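Local coordinates for hypothetical protein (Exiguobacterium sibiricum, PDB 2HKV) that is of unknown function but belongs to the DinB superfamily of helical-bundle proteins and carries a bound nickel ion, at residues 99-104 with 116-121. Numbering follows the deposited sequence.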
ATOM      1  N   ALA A  99     -21.010  -2.081   8.457  1.00 47.94           N
ATOM      2  CA  ALA A  99     -22.115  -3.020   8.295  1.00 53.19           C
ATOM      3  C   ALA A  99     -21.642  -4.413   7.833  1.00 56.87           C
ATOM      4  O   ALA A  99     -20.829  -4.538   6.909  1.00 56.13           O
ATOM      5  CB  ALA A  99     -23.058  -2.456   7.291  1.00 54.01           C
ATOM      6  N   ASP A 100     -22.160  -5.465   8.461  1.00 60.75           N
ATOM      7  CA  ASP A 100     -21.917  -6.840   7.974  1.00 63.60           C
ATOM      8  C   ASP A 100     -22.450  -6.970   6.542  1.00 64.14           C
ATOM      9  O   ASP A 100     -23.680  -7.066   6.349  1.00 67.62           O
ATOM     10  CB  ASP A 100     -22.604  -7.897   8.882  1.00 64.57           C
ATOM     11  CG  ASP A 100     -22.611  -9.304   8.262  1.00 61.66           C
ATOM     12  N   PHE A 101     -21.555  -6.956   5.545  1.00 60.96           N
ATOM     13  CA  PHE A 101     -21.974  -7.287   4.181  1.00 59.99           C
ATOM     14  C   PHE A 101     -21.594  -8.736   3.787  1.00 56.95           C
ATOM     15  O   PHE A 101     -20.809  -9.383   4.469  1.00 57.47           O
ATOM     16  CB  PHE A 101     -21.531  -6.214   3.171  1.00 60.27           C
ATOM     17  CG  PHE A 101     -20.061  -6.180   2.888  1.00 62.27           C
ATOM     18  CD1 PHE A 101     -19.207  -5.424   3.674  1.00 61.70           C
ATOM     19  CD2 PHE A 101     -19.540  -6.859   1.800  1.00 60.84           C
ATOM     20  CE1 PHE A 101     -17.842  -5.368   3.383  1.00 63.85           C
ATOM     21  CE2 PHE A 101     -18.189  -6.814   1.512  1.00 65.67           C
ATOM     22  CZ  PHE A 101     -17.337  -6.069   2.309  1.00 63.41           C
ATOM     23  N   SER A 102     -22.218  -9.253   2.736  1.00 55.63           N
ATOM     24  CA  SER A 102     -21.937 -10.607   2.259  1.00 55.27           C
ATOM     25  C   SER A 102     -21.035 -10.521   1.032  1.00 52.95           C
ATOM     26  O   SER A 102     -21.306  -9.762   0.103  1.00 53.51           O
ATOM     27  CB  SER A 102     -23.234 -11.368   1.903  1.00 53.73           C
ATOM     28  N   THR A 103     -19.965 -11.303   1.032  1.00 52.34           N
ATOM     29  CA  THR A 103     -19.100 -11.409  -0.147  1.00 50.83           C
ATOM     30  C   THR A 103     -19.486 -12.639  -0.938  1.00 47.78           C
ATOM     31  O   THR A 103     -20.106 -13.573  -0.426  1.00 50.35           O
ATOM     32  CB  THR A 103     -17.584 -11.471   0.201  1.00 52.28           C
ATOM     33  OG1 THR A 103     -17.321 -12.557   1.102  1.00 55.75           O
ATOM     34  CG2 THR A 103     -17.132 -10.176   0.837  1.00 53.55           C
ATOM     35  N   GLU A 104     -19.141 -12.599  -2.206  1.00 45.77           N
ATOM     36  CA  GLU A 104     -19.349 -13.686  -3.130  1.00 46.97           C
ATOM     37  C   GLU A 104     -18.059 -13.875  -3.933  1.00 45.75           C
ATOM     38  O   GLU A 104     -17.223 -12.962  -4.044  1.00 43.87           O
ATOM     39  CB  GLU A 104     -20.501 -13.344  -4.073  1.00 45.57           C
ATOM     40  CG  GLU A 104     -21.818 -12.983  -3.354  1.00 56.67           C
ATOM     41  N   GLY A 116     -11.144  -9.705   4.659  1.00 35.28           N
ATOM     42  CA  GLY A 116     -10.114  -9.712   3.634  1.00 32.28           C
ATOM     43  C   GLY A 116     -10.324  -8.731   2.499  1.00 33.48           C
ATOM     44  O   GLY A 116      -9.396  -8.038   2.119  1.00 33.17           O
ATOM     45  N   TRP A 117     -11.537  -8.598   2.004  1.00 30.75           N
ATOM     46  CA  TRP A 117     -11.821  -7.606   0.980  1.00 32.56           C
ATOM     47  C   TRP A 117     -11.649  -6.168   1.448  1.00 30.91           C
ATOM     48  O   TRP A 117     -11.154  -5.322   0.718  1.00 32.06           O
ATOM     49  CB  TRP A 117     -13.235  -7.805   0.390  1.00 33.18           C
ATOM     50  CG  TRP A 117     -13.303  -8.912  -0.642  1.00 40.47           C
ATOM     51  CD1 TRP A 117     -13.952 -10.118  -0.533  1.00 39.25           C
ATOM     52  CD2 TRP A 117     -12.682  -8.902  -1.943  1.00 35.30           C
ATOM     53  NE1 TRP A 117     -13.762 -10.855  -1.693  1.00 36.98           N
ATOM     54  CE2 TRP A 117     -12.984 -10.139  -2.561  1.00 37.68           C
ATOM     55  CE3 TRP A 117     -11.898  -7.974  -2.628  1.00 39.24           C
ATOM     56  CZ2 TRP A 117     -12.541 -10.459  -3.829  1.00 41.72           C
ATOM     57  CZ3 TRP A 117     -11.465  -8.297  -3.916  1.00 45.01           C
ATOM     58  CH2 TRP A 117     -11.810  -9.534  -4.491  1.00 38.37           C
ATOM     59  N   LEU A 118     -12.086  -5.875   2.659  1.00 34.68           N
ATOM     60  CA  LEU A 118     -11.849  -4.573   3.237  1.00 32.09           C
ATOM     61  C   LEU A 118     -10.355  -4.256   3.373  1.00 34.96           C
ATOM     62  O   LEU A 118      -9.921  -3.136   3.087  1.00 35.19           O
ATOM     63  CB  LEU A 118     -12.567  -4.483   4.560  1.00 32.39           C
ATOM     64  CG  LEU A 118     -14.087  -4.385   4.549  1.00 33.43           C
ATOM     65  CD1 LEU A 118     -14.771  -4.690   5.909  1.00 36.90           C
ATOM     66  CD2 LEU A 118     -14.592  -3.081   3.916  1.00 32.69           C
ATOM     67  N   LEU A 119      -9.565  -5.250   3.757  1.00 33.57           N
ATOM     68  CA  LEU A 119      -8.110  -5.051   3.765  1.00 34.91           C
ATOM     69  C   LEU A 119      -7.542  -4.934   2.334  1.00 36.95           C
ATOM     70  O   LEU A 119      -6.635  -4.102   2.086  1.00 34.00           O
ATOM     71  CB  LEU A 119      -7.392  -6.163   4.535  1.00 33.01           C
ATOM     72  CG  LEU A 119      -5.848  -6.178   4.530  1.00 33.22           C
ATOM     73  CD1 LEU A 119      -5.272  -4.853   5.048  1.00 36.76           C
ATOM     74  CD2 LEU A 119      -5.376  -7.384   5.367  1.00 35.22           C
ATOM     75  N   GLU A 120      -8.049  -5.721   1.371  1.00 33.10           N
ATOM     76  CA  GLU A 120      -7.551  -5.669   0.006  1.00 33.92           C
ATOM     77  C   GLU A 120      -7.723  -4.283  -0.572  1.00 35.75           C
ATOM     78  O   GLU A 120      -6.826  -3.784  -1.239  1.00 33.61           O
ATOM     79  CB  GLU A 120      -8.266  -6.704  -0.864  1.00 37.08           C
ATOM     80  CG  GLU A 120      -7.740  -6.879  -2.306  1.00 36.76           C
ATOM     81  CD  GLU A 120      -8.109  -5.719  -3.247  1.00 44.10           C
ATOM     82  OE1 GLU A 120      -9.170  -5.101  -3.030  1.00 44.28           O
ATOM     83  OE2 GLU A 120      -7.372  -5.415  -4.215  1.00 47.05           O
ATOM     84  N   ALA A 121      -8.828  -3.620  -0.267  1.00 33.20           N
ATOM     85  CA  ALA A 121      -9.107  -2.345  -0.900  1.00 34.23           C
ATOM     86  C   ALA A 121      -8.137  -1.352  -0.251  1.00 36.03           C
ATOM     87  O   ALA A 121      -7.655  -0.454  -0.923  1.00 32.49           O
ATOM     88  CB  ALA A 121     -10.545  -1.938  -0.660  1.00 33.33           C
TER
HETATM   89  O   HOH W   1     -15.145 -13.406  -2.387  1.00 43.92           O
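T103 and W117 have the nearest CA atoms, 8.3 Å apart, where the extended loop 99-104 passes the helical segment 116-121; no direct hydrogen bond joins the two. T103 puts its methyl against the indole: CG2 lies 3.5 Å from W117 CD1, approaching the ring obliquely. That methyl is anti to the carbonyl carbon, which leaves the other branch, OG1 (chi1 56°), to be hydrogen-bonded to the backbone O of D112. At the indole edge, W117 NE1 donates in the ring plane to a water 3.0 Å away, and the same water donates to E104 O at 2.7 Å. Two residues before T103, F101 reaches in with the edge of its ring, CE1 standing 4.0 Å from L118 CD2 and equally close to CD1, so that one ring carbon meets both leucine methyls. The loop, which connects helix 82-98 to helix 114-138, closes here over the end of the DinB-family helical bundle, with the W117 side chain about 11 Å from the nickel ion. L58 of helix 43-61 touches both F101 and L118, while L97 of helix 82-98 and W5 and L9 of helix 4-26 pack on L118, bringing all four long helices together at this leucine.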